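ABC-type transport system, molybdenum-specific extracellular solute-binding protein (Clostridium difficile, PDB 4KD5) probably binds molybdate or tungstate outside the cell and delivers it to an ABC transporter. Local coordinates at residues L91-S94 and A95-V99; K210-E213 and F214-E218. One frame throughout, in Å; residues are numbered along the deposited sequence. Where two conformers were deposited one is given.

How the interactions relate
Followed from the N terminus, the chain reaches interaction 1 where strand 82-94 ends and turns into the loop leading to strand 113-116; interaction 2 comes later, where helix 205-215 runs out just before helix 218-226. Interaction 1 closes a tight beta turn, interaction 2 lies along the last turns of a helix; they follow in series, and neither nests nor crosses. Their centres lie about 36 Å apart, on opposite sides of the chain's centre, consistent with the two-lobed build of periplasmic-type binding proteins. The long strand 82-94 relates them: its beginning, at Lys82 and Leu84, touches Glu212, Leu215 and Leu216 of interaction 2, while its far end leads into the turn of interaction 1.

Interaction 1 of 2, residues L91-S94 and A95-V99; sequences LISS and ADSSV
Ser93, near the end of strand 82-94, meets the returning chain at Ser97: its CB lies 3.5 Å from Ser97 OG, and beyond it the flank of Val99 closes in, with 4.4 Å between Ser93 CB and Val99 CB. A small residue suits this buried place, because two side chains of the loop fold back over it. With chi1 at 61°, OG of Ser93 sits between its own N and carbonyl carbon and donates to Ser94 O at 3.2 Å. Ser94 is the first residue of a type I beta turn reaching to Ser97, whose N returns a hydrogen bond to Ser94 O (3.2 Å). This N-H comes from above the carbonyl plane; the oxygen is thus held from opposite faces by two donors. Ser94 OG packs 3.2 Å from Ser97 CB, a close fit that suits the short side chain of Ser94. Ser97 also makes an ST turn: OG, anti to its backbone N, accepts from Val99 N at 3.1 Å and fixes the chain just beyond the beta turn. Val99 points back toward the strand, and its branched apolar side chain reaches Val164 of the neighbouring strand 164-168.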
loop_
_atom_site.group_PDB
_atom_site.type_symbol
_atom_site.label_atom_id
_atom_site.label_comp_id
_atom_site.label_asym_id
_atom_site.label_seq_id
_atom_site.Cartn_x
_atom_site.Cartn_y
_atom_site.Cartn_z
ATOM N N LEU A 91 -20.977 -31.642 -18.805
ATOM C CA LEU A 91 -22.130 -32.365 -19.326
ATOM C C LEU A 91 -23.022 -32.806 -18.165
ATOM O O LEU A 91 -22.578 -33.522 -17.263
ATOM C CB LEU A 91 -21.671 -33.589 -20.119
ATOM C CG LEU A 91 -22.745 -34.504 -20.713
ATOM C CD1 LEU A 91 -23.567 -33.779 -21.762
ATOM C CD2 LEU A 91 -22.124 -35.763 -21.303
ATOM N N ILE A 92 -24.280 -32.377 -18.181
ATOM C CA ILE A 92 -25.207 -32.723 -17.105
ATOM C C ILE A 92 -26.358 -33.622 -17.563
ATOM O O ILE A 92 -26.675 -33.698 -18.752
ATOM C CB ILE A 92 -25.799 -31.473 -16.437
ATOM C CG1 ILE A 92 -26.567 -30.634 -17.455
ATOM C CG2 ILE A 92 -24.709 -30.649 -15.756
ATOM C CD1 ILE A 92 -27.396 -29.541 -16.833
ATOM N N SER A 93 -26.985 -34.288 -16.599
ATOM C CA SER A 93 -28.192 -35.073 -16.827
ATOM C C SER A 93 -29.036 -34.992 -15.561
ATOM O O SER A 93 -28.648 -34.329 -14.602
ATOM C CB SER A 93 -27.845 -36.521 -17.155
ATOM O OG SER A 93 -27.154 -37.132 -16.089
ATOM N N SER A 94 -30.187 -35.655 -15.544
ATOM C CA SER A 94 -30.973 -35.723 -14.318
ATOM C C SER A 94 -30.230 -36.608 -13.322
ATOM O O SER A 94 -29.350 -37.374 -13.711
ATOM C CB SER A 94 -32.375 -36.263 -14.588
ATOM O OG SER A 94 -32.338 -37.617 -14.976
ATOM N N ALA A 95 -30.570 -36.500 -12.041
ATOM C CA ALA A 95 -29.863 -37.249 -11.000
ATOM C C ALA A 95 -30.015 -38.763 -11.150
ATOM O O ALA A 95 -29.087 -39.518 -10.856
ATOM C CB ALA A 95 -30.312 -36.800 -9.621
ATOM N N ASP A 96 -31.186 -39.199 -11.604
ATOM C CA ASP A 96 -31.468 -40.624 -11.754
ATOM C C ASP A 96 -31.286 -41.112 -13.193
ATOM O O ASP A 96 -31.663 -42.235 -13.528
ATOM C CB ASP A 96 -32.893 -40.930 -11.288
ATOM C CG ASP A 96 -33.166 -40.443 -9.876
ATOM O OD1 ASP A 96 -34.344 -40.158 -9.571
ATOM O OD2 ASP A 96 -32.214 -40.347 -9.074
ATOM N N SER A 97 -30.691 -40.264 -14.027
ATOM C CA SER A 97 -30.590 -40.497 -15.470
ATOM C C SER A 97 -29.877 -41.781 -15.899
ATOM O O SER A 97 -30.388 -42.525 -16.742
ATOM C CB SER A 97 -29.909 -39.299 -16.133
ATOM O OG SER A 97 -29.273 -39.674 -17.339
ATOM N N SER A 98 -28.698 -42.015 -15.325
ATOM C CA SER A 98 -27.813 -43.127 -15.704
ATOM C C SER A 98 -27.117 -42.966 -17.069
ATOM O O SER A 98 -26.665 -43.951 -17.658
ATOM C CB SER A 98 -28.518 -44.490 -15.599
ATOM O OG SER A 98 -28.937 -44.753 -14.270
ATOM N N VAL A 99 -27.017 -41.732 -17.563
ATOM C CA VAL A 99 -26.122 -41.437 -18.683
ATOM C C VAL A 99 -24.677 -41.497 -18.174
ATOM O O VAL A 99 -24.354 -40.906 -17.143
ATOM C CB VAL A 99 -26.410 -40.054 -19.310
ATOM C CG1 VAL A 99 -25.305 -39.668 -20.279
ATOM C CG2 VAL A 99 -27.742 -40.070 -20.039
#

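Interaction 2 of 2, residues K210-E213 and F214-E218; sequences KFEE and FLLSE
Leu215 lies over one face of the Phe211 ring, its CG 4.2 Å above the plane and displaced toward the rim, while CD2 reaches Phe211 CZ at 3.8 Å. Phe211 has CG anti to its backbone N (chi1 174°), which sends the ring along the helix to meet the leucine one turn on. Phe214 approaches the same ring obliquely, with 4.3 Å between Phe211 CE1 and Phe214 CD2. Large apolar residues suit this tightly packed side, which beds onto Tyr27 and Ile23 of helix 17-28 and, through Phe211 and Leu215, onto Leu58. Glu212 and Leu216 run side by side: the extended glutamate puts OE1 3.8 Å from Leu216 CD1, and both side chains touch Lys82 of strand 82-94. Their backbones are joined by the hydrogen bond from Leu216 N to Glu212 O (3.1 Å), whereas those to Phe211 O from Phe214 N and Leu215 N are weak. Looser is the side of Glu213, whose chain, bent at its second torsion, crosses Leu216 at about a right angle, with Glu213 OE1 4.1 Å from Leu216 CD1. In the conformer given, OE2 bonds to Ser32 OG of the second subunit, a link made less certain by a second modelled conformer. Ser217, the N-cap of helix 218-226, accepts a weak bond from Gly220 N at OG, with Phe214 O just 2.6 Å away and Lys29 O of the second subunit also in range. One hydroxyl proton cannot fully serve both carbonyls, so Ser217 probably shares its bonding between the end of helix 205-215 and the neighbouring subunit.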
loop_
_atom_site.group_PDB
_atom_site.type_symbol
_atom_site.label_atom_id
_atom_site.label_comp_id
_atom_site.label_asym_id
_atom_site.label_seq_id
_atom_site.Cartn_x
_atom_site.Cartn_y
_atom_site.Cartn_z
ATOM N N LYS A 210 -4.202 -5.110 -2.546
ATOM C CA LYS A 210 -4.228 -6.005 -1.393
ATOM C C LYS A 210 -5.482 -6.873 -1.379
ATOM O O LYS A 210 -5.429 -8.040 -1.004
ATOM C CB LYS A 210 -4.114 -5.216 -0.085
ATOM C CG LYS A 210 -2.710 -5.160 0.507
ATOM C CD LYS A 210 -1.706 -4.516 -0.438
ATOM C CE LYS A 210 -0.317 -4.452 0.187
ATOM N NZ LYS A 210 0.215 -5.800 0.547
ATOM N N PHE A 211 -6.614 -6.304 -1.783
ATOM C CA PHE A 211 -7.838 -7.089 -1.875
ATOM C C PHE A 211 -7.779 -8.061 -3.042
ATOM O O PHE A 211 -8.348 -9.147 -2.980
ATOM C CB PHE A 211 -9.082 -6.206 -1.994
ATOM C CG PHE A 211 -10.345 -6.985 -2.238
ATOM C CD1 PHE A 211 -10.818 -7.881 -1.287
ATOM C CD2 PHE A 211 -11.055 -6.832 -3.418
ATOM C CE1 PHE A 211 -11.980 -8.606 -1.512
ATOM C CE2 PHE A 211 -12.218 -7.553 -3.647
ATOM C CZ PHE A 211 -12.679 -8.439 -2.693
ATOM N N GLU A 212 -7.097 -7.668 -4.111
ATOM C CA GLU A 212 -6.929 -8.552 -5.261
ATOM C C GLU A 212 -6.090 -9.768 -4.875
ATOM O O GLU A 212 -6.362 -10.885 -5.319
ATOM C CB GLU A 212 -6.282 -7.817 -6.440
ATOM C CG GLU A 212 -6.167 -8.675 -7.696
ATOM C CD GLU A 212 -5.391 -8.008 -8.817
ATOM O OE1 GLU A 212 -4.665 -8.730 -9.529
ATOM O OE2 GLU A 212 -5.514 -6.779 -8.997
ATOM N N GLU A 213 -5.071 -9.562 -4.048
ATOM C CA GLU A 213 -4.229 -10.682 -3.641
ATOM C C GLU A 213 -4.935 -11.650 -2.697
ATOM O O GLU A 213 -4.538 -12.803 -2.584
ATOM C CB GLU A 213 -2.891 -10.208 -3.066
ATOM C CG GLU A 213 -1.704 -10.453 -3.998
ATOM C CD GLU A 213 -1.472 -11.930 -4.301
ATOM O OE1 GLU A 213 -0.854 -12.229 -5.344
ATOM O OE2 GLU A 213 -1.894 -12.792 -3.498
ATOM N N PHE A 214 -5.991 -11.190 -2.034
ATOM C CA PHE A 214 -6.805 -12.088 -1.222
ATOM C C PHE A 214 -7.569 -13.031 -2.141
ATOM O O PHE A 214 -7.725 -14.214 -1.850
ATOM C CB PHE A 214 -7.786 -11.316 -0.337
ATOM C CG PHE A 214 -8.791 -12.194 0.353
ATOM C CD1 PHE A 214 -8.401 -13.037 1.385
ATOM C CD2 PHE A 214 -10.125 -12.177 -0.026
ATOM C CE1 PHE A 214 -9.325 -13.853 2.025
ATOM C CE2 PHE A 214 -11.056 -12.988 0.609
ATOM C CZ PHE A 214 -10.653 -13.827 1.638
ATOM N N LEU A 215 -8.040 -12.483 -3.255
ATOM C CA LEU A 215 -8.768 -13.251 -4.255
ATOM C C LEU A 215 -7.868 -14.309 -4.886
ATOM O O LEU A 215 -8.307 -15.421 -5.170
ATOM C CB LEU A 215 -9.318 -12.315 -5.335
ATOM C CG LEU A 215 -10.227 -11.175 -4.880
ATOM C CD1 LEU A 215 -10.658 -10.308 -6.058
ATOM C CD2 LEU A 215 -11.442 -11.727 -4.166
ATOM N N LEU A 216 -6.603 -13.952 -5.090
ATOM C CA LEU A 216 -5.635 -14.835 -5.730
ATOM C C LEU A 216 -4.970 -15.763 -4.715
ATOM O O LEU A 216 -4.143 -16.601 -5.074
ATOM C CB LEU A 216 -4.580 -14.012 -6.475
ATOM C CG LEU A 216 -5.094 -13.049 -7.546
ATOM C CD1 LEU A 216 -4.002 -12.105 -8.014
ATOM C CD2 LEU A 216 -5.660 -13.813 -8.734
ATOM N N SER A 217 -5.341 -15.613 -3.445
ATOM C CA SER A 217 -4.754 -16.422 -2.375
ATOM C C SER A 217 -5.447 -17.775 -2.231
ATOM O O SER A 217 -6.551 -17.974 -2.746
ATOM C CB SER A 217 -4.803 -15.670 -1.045
ATOM O OG SER A 217 -6.106 -15.696 -0.495
ATOM N N GLU A 218 -4.790 -18.694 -1.528
ATOM C CA GLU A 218 -5.300 -20.049 -1.345
ATOM C C GLU A 218 -6.691 -20.067 -0.717
ATOM O O GLU A 218 -7.574 -20.787 -1.175
ATOM C CB GLU A 218 -4.307 -20.881 -0.522
ATOM C CG GLU A 218 -2.924 -20.984 -1.162
ATOM C CD GLU A 218 -1.862 -21.502 -0.208
ATOM O OE1 GLU A 218 -2.226 -22.090 0.832
ATOM O OE2 GLU A 218 -0.661 -21.318 -0.501
#